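Local coordinates for protein C2 toxin component I (Clostridium botulinum, PDB 2J3X) that is the enzymatic component of the binary C2 toxin, an ADP-ribosyltransferase that transfers ADP-ribose onto actin inside the target cell, at residues A[280-283]-A[284-288]. The protein carries 2 engineered substitutions. Residues are numbered along the deposited sequence; the frame is centred on the assembly and turned at random.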
loop_
_atom_site.group_PDB
_atom_site.type_symbol
_atom_site.label_atom_id
_atom_site.label_comp_id
_atom_site.label_asym_id
_atom_site.label_seq_id
_atom_site.Cartn_x
_atom_site.Cartn_y
_atom_site.Cartn_z
ATOM N N GLU A 280 33.098 -0.830 4.900
ATOM C CA GLU A 280 33.384 -0.179 3.611
ATOM C C GLU A 280 33.130 -1.177 2.477
ATOM O O GLU A 280 32.546 -0.832 1.452
ATOM C CB GLU A 280 34.837 0.313 3.580
ATOM C CG GLU A 280 35.186 1.257 2.445
ATOM C CD GLU A 280 36.662 1.658 2.421
ATOM O OE1 GLU A 280 37.375 1.453 3.441
ATOM O OE2 GLU A 280 37.106 2.186 1.375
ATOM N N LEU A 281 33.570 -2.417 2.667
ATOM C CA LEU A 281 33.373 -3.466 1.648
ATOM C C LEU A 281 31.891 -3.839 1.472
ATOM O O LEU A 281 31.473 -4.143 0.355
ATOM C CB LEU A 281 34.216 -4.728 1.971
ATOM C CG LEU A 281 35.731 -4.567 1.741
ATOM C CD1 LEU A 281 36.520 -5.732 2.400
ATOM C CD2 LEU A 281 36.000 -4.499 0.285
ATOM N N ILE A 282 31.112 -3.877 2.556
ATOM C CA ILE A 282 29.707 -4.249 2.425
ATOM C C ILE A 282 28.974 -3.136 1.671
ATOM O O ILE A 282 28.161 -3.429 0.778
ATOM C CB ILE A 282 29.074 -4.522 3.770
ATOM C CG1 ILE A 282 29.775 -5.721 4.424
ATOM C CG2 ILE A 282 27.573 -4.822 3.659
ATOM C CD1 ILE A 282 29.588 -5.736 5.962
ATOM N N SER A 283 29.263 -1.876 2.024
ATOM C CA SER A 283 28.612 -0.752 1.326
ATOM C C SER A 283 29.025 -0.748 -0.130
ATOM O O SER A 283 28.178 -0.539 -0.994
ATOM C CB SER A 283 28.958 0.604 1.972
ATOM O OG SER A 283 28.248 0.790 3.203
ATOM N N SER A 284 30.313 -1.024 -0.402
ATOM C CA SER A 284 30.857 -1.122 -1.751
ATOM C C SER A 284 30.077 -2.226 -2.532
ATOM O O SER A 284 29.566 -1.997 -3.646
ATOM C CB SER A 284 32.367 -1.515 -1.636
ATOM O OG SER A 284 32.979 -1.501 -2.886
ATOM N N ALA A 285 29.933 -3.402 -1.914
ATOM C CA ALA A 285 29.202 -4.515 -2.559
ATOM C C ALA A 285 27.785 -4.120 -2.873
ATOM O O ALA A 285 27.253 -4.448 -3.963
ATOM C CB ALA A 285 29.182 -5.750 -1.661
ATOM N N LEU A 286 27.134 -3.447 -1.921
ATOM C CA LEU A 286 25.710 -3.079 -2.108
ATOM C C LEU A 286 25.548 -1.981 -3.182
ATOM O O LEU A 286 24.432 -1.753 -3.669
ATOM C CB LEU A 286 25.036 -2.666 -0.779
ATOM C CG LEU A 286 24.940 -3.801 0.239
ATOM C CD1 LEU A 286 24.321 -3.187 1.556
ATOM C CD2 LEU A 286 24.072 -4.930 -0.391
ATOM N N SER A 287 26.654 -1.331 -3.570
ATOM C CA SER A 287 26.632 -0.308 -4.624
ATOM C C SER A 287 26.921 -0.909 -5.987
ATOM O O SER A 287 26.804 -0.207 -6.985
ATOM C CB SER A 287 27.699 0.774 -4.369
ATOM O OG SER A 287 27.434 1.433 -3.131
ATOM N N VAL A 288 27.242 -2.207 -6.049
ATOM C CA VAL A 288 27.618 -2.814 -7.351
ATOM C C VAL A 288 26.412 -2.885 -8.318
ATOM O O VAL A 288 26.543 -2.581 -9.532
ATOM C CB VAL A 288 28.332 -4.171 -7.148
ATOM C CG1 VAL A 288 28.394 -5.013 -8.449
ATOM C CG2 VAL A 288 29.779 -3.957 -6.543
#
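Ser283 O takes two donors from Ser287, one from the side chain and one from the backbone. Ser287 OG lies 3.0 Å from Ser283 O, while Ser287 N, at 3.1 Å from Ser283 O, gives a weak bond whose N-H...O angle is just 122°. What brings the hydroxyl back over the preceding turn is the first torsion of Ser287, which sets OG beside its own backbone N (chi1 -61°). This is the familiar intrahelical serine bond to the carbonyl four residues back. The two bonds just before it are straighter i to i+4 bonds: Ala285 N reaches Leu281 O at 2.8 Å, and Leu286 N reaches Ile282 O at 2.9 Å with an N-H...O angle of 155°. On the buried flank, Ile282 CG2 meets Leu286 CD1 at 4.2 Å, a light apolar touch. Helix 273-286, in the C-terminal of two ADP-ribosyltransferase-family regions, packs on helix 243-254, with Ile282 against Ala248 and Tyr252. Ser283 OG is hydrogen-bonded to Asn393 OD1, and Ser284 OG to Gln245 NE2 of helix 243-254. Ser287 N also bonds Ser284 O at 3.0 Å (i to i+3), so it is shared between two carbonyls, and the hydroxyl gives Ser283 O a second donor where the backbone bond is poor.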